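Local coordinates for amidase, hydantoinase/carbamoylase family (Burkholderia ambifaria, PDB 5TP4), which probably hydrolyses N-carbamoyl-L-amino acids as a zinc-dependent amidase of the peptidase M20 family, at residues A55-D60 / V114-N119. Sequence-based numbering, arbitrary orientation.
Sequences AQWCRD and VVRTLN
Water 1 joins Trp57 to Arg116: it donates a hydrogen bond to the carbonyl Trp57 O (2.8 Å) and accepts one from Arg116 NE (2.9 Å), lying in the guanidinium plane at its edge. The same water is 3.0 Å from Arg116 NH2. It adds a polar bridge between the last turns of helix 45-60 and helix 105-121, beside their direct contacts. The arginine spans the gap because its chain is extended from CG to NE, with CG anti to the carbonyl carbon (chi1 -70°). Its NH2 then arrives over one face of the Trp57 indole, offset toward the rim, with Trp57 CG nearest at 3.7 Å and Trp57 CB at 3.8 Å. Ring and guanidinium planes are 53° apart, so the two groups do not stack flat. Arg116 CZ is 5.1 Å from the centroid of the five-membered ring, a long cation-pi approach and at most a weak attraction. Within helix 45-60, Gln56 NE2 reaches one turn on to Asp60 OD2 at 3.2 Å in a nearly straight bond (171°), on the syn side, tilted out of the carboxylate plane. Asp60 OD2 is 6.3 Å from Arg116 NH2, too far for a salt bridge, though the opposite charges may attract weakly. Trp57 also rests on Leu109 and Leu112 of helix 105-121 and on Ser23 and Asp26 of helix 17-28, while Asn119 ND2 bonds to Ala61 O just beyond the helix end. This is a sparse, water-bridged helix-helix contact at the surface of the alpha/beta zinc-binding domain of the M20 fold, away from the metal site.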
loop_
_atom_site.group_PDB
_atom_site.type_symbol
_atom_site.label_atom_id
_atom_site.label_comp_id
_atom_site.label_asym_id
_atom_site.label_seq_id
_atom_site.Cartn_x
_atom_site.Cartn_y
_atom_site.Cartn_z
ATOM N N ALA B 55 -6.751 -6.088 -44.065
ATOM C CA ALA B 55 -6.061 -6.025 -45.354
ATOM C C ALA B 55 -7.004 -6.411 -46.468
ATOM O O ALA B 55 -7.007 -5.802 -47.542
ATOM C CB ALA B 55 -4.830 -6.955 -45.384
ATOM N N GLN B 56 -7.831 -7.418 -46.217
ATOM C CA GLN B 56 -8.781 -7.859 -47.227
ATOM C C GLN B 56 -9.743 -6.736 -47.589
ATOM O O GLN B 56 -9.993 -6.464 -48.770
ATOM C CB GLN B 56 -9.545 -9.077 -46.711
ATOM C CG GLN B 56 -10.680 -9.466 -47.630
ATOM C CD GLN B 56 -10.174 -10.075 -48.920
ATOM O OE1 GLN B 56 -9.327 -10.978 -48.906
ATOM N NE2 GLN B 56 -10.685 -9.583 -50.047
ATOM N N TRP B 57 -10.299 -6.072 -46.573
ATOM C CA TRP B 57 -11.178 -4.934 -46.816
ATOM C C TRP B 57 -10.474 -3.860 -47.636
ATOM O O TRP B 57 -11.066 -3.283 -48.557
ATOM C CB TRP B 57 -11.634 -4.344 -45.486
ATOM C CG TRP B 57 -12.616 -5.214 -44.780
ATOM C CD1 TRP B 57 -13.332 -6.216 -45.308
ATOM C CD2 TRP B 57 -13.007 -5.098 -43.405
ATOM N NE1 TRP B 57 -14.166 -6.772 -44.338
ATOM C CE2 TRP B 57 -13.971 -6.094 -43.160
ATOM C CE3 TRP B 57 -12.614 -4.260 -42.354
ATOM C CZ2 TRP B 57 -14.562 -6.265 -41.905
ATOM C CZ3 TRP B 57 -13.205 -4.424 -41.112
ATOM C CH2 TRP B 57 -14.166 -5.432 -40.902
ATOM N N CYS B 58 -9.209 -3.582 -47.313
ATOM C CA CYS B 58 -8.477 -2.553 -48.051
ATOM C C CYS B 58 -8.311 -2.928 -49.509
ATOM O O CYS B 58 -8.493 -2.084 -50.399
ATOM C CB CYS B 58 -7.106 -2.322 -47.428
ATOM S SG CYS B 58 -7.193 -1.472 -45.842
ATOM N N ARG B 59 -7.953 -4.191 -49.778
ATOM C CA ARG B 59 -7.801 -4.623 -51.159
ATOM C C ARG B 59 -9.132 -4.591 -51.894
ATOM O O ARG B 59 -9.175 -4.246 -53.079
ATOM C CB ARG B 59 -7.184 -6.021 -51.206
ATOM C CG ARG B 59 -5.760 -6.064 -50.664
ATOM C CD ARG B 59 -5.110 -7.428 -51.006
ATOM N NE ARG B 59 -3.947 -7.677 -50.153
ATOM C CZ ARG B 59 -4.009 -8.368 -49.018
ATOM N NH1 ARG B 59 -5.165 -8.897 -48.642
ATOM N NH2 ARG B 59 -2.922 -8.541 -48.279
ATOM N N ASP B 60 -10.225 -4.933 -51.203
ATOM C CA ASP B 60 -11.553 -4.828 -51.805
ATOM C C ASP B 60 -11.918 -3.382 -52.110
ATOM O O ASP B 60 -12.752 -3.140 -52.983
ATOM C CB ASP B 60 -12.630 -5.423 -50.880
ATOM C CG ASP B 60 -12.505 -6.943 -50.706
ATOM O OD1 ASP B 60 -11.918 -7.618 -51.589
ATOM O OD2 ASP B 60 -13.010 -7.448 -49.673
ATOM N N VAL B 114 -12.834 6.360 -44.778
ATOM C CA VAL B 114 -12.424 7.488 -45.609
ATOM C C VAL B 114 -12.201 7.043 -47.049
ATOM O O VAL B 114 -12.708 7.653 -47.997
ATOM C CB VAL B 114 -11.169 8.157 -45.021
ATOM C CG1 VAL B 114 -10.536 9.114 -46.033
ATOM C CG2 VAL B 114 -11.570 8.921 -43.757
ATOM N N VAL B 115 -11.457 5.962 -47.233
ATOM C CA VAL B 115 -11.183 5.488 -48.583
ATOM C C VAL B 115 -12.464 5.007 -49.262
ATOM O O VAL B 115 -12.707 5.318 -50.433
ATOM C CB VAL B 115 -10.110 4.400 -48.548
ATOM C CG1 VAL B 115 -10.006 3.679 -49.933
ATOM C CG2 VAL B 115 -8.754 5.050 -48.174
ATOM N N ARG B 116 -13.307 4.263 -48.545
ATOM C CA ARG B 116 -14.536 3.766 -49.159
ATOM C C ARG B 116 -15.425 4.919 -49.590
ATOM O O ARG B 116 -16.069 4.865 -50.647
ATOM C CB ARG B 116 -15.301 2.868 -48.188
ATOM C CG ARG B 116 -14.618 1.532 -47.930
ATOM C CD ARG B 116 -15.334 0.778 -46.787
ATOM N NE ARG B 116 -14.949 -0.633 -46.775
ATOM C CZ ARG B 116 -15.436 -1.515 -45.907
ATOM N NH1 ARG B 116 -16.282 -1.105 -44.959
ATOM N NH2 ARG B 116 -15.087 -2.799 -45.990
ATOM N N THR B 117 -15.443 5.985 -48.792
ATOM C CA THR B 117 -16.191 7.184 -49.160
ATOM C C THR B 117 -15.586 7.876 -50.384
ATOM O O THR B 117 -16.319 8.257 -51.309
ATOM C CB THR B 117 -16.280 8.107 -47.935
ATOM O OG1 THR B 117 -17.282 7.563 -47.044
ATOM C CG2 THR B 117 -16.657 9.534 -48.326
ATOM N N LEU B 118 -14.262 8.007 -50.442
ATOM C CA LEU B 118 -13.644 8.585 -51.634
ATOM C C LEU B 118 -13.933 7.749 -52.874
ATOM O O LEU B 118 -14.165 8.301 -53.953
ATOM C CB LEU B 118 -12.134 8.726 -51.432
ATOM C CG LEU B 118 -11.740 9.686 -50.306
ATOM C CD1 LEU B 118 -10.242 9.780 -50.222
ATOM C CD2 LEU B 118 -12.373 11.106 -50.490
ATOM N N ASN B 119 -13.928 6.418 -52.734
ATOM C CA ASN B 119 -14.281 5.537 -53.845
ATOM C C ASN B 119 -15.713 5.776 -54.297
ATOM O O ASN B 119 -15.983 5.894 -55.500
ATOM C CB ASN B 119 -14.100 4.066 -53.460
ATOM C CG ASN B 119 -12.660 3.664 -53.319
ATOM O OD1 ASN B 119 -11.742 4.404 -53.702
ATOM N ND2 ASN B 119 -12.439 2.478 -52.740
HETATM O O HOH W 1 -13.746 -2.570 -48.620
#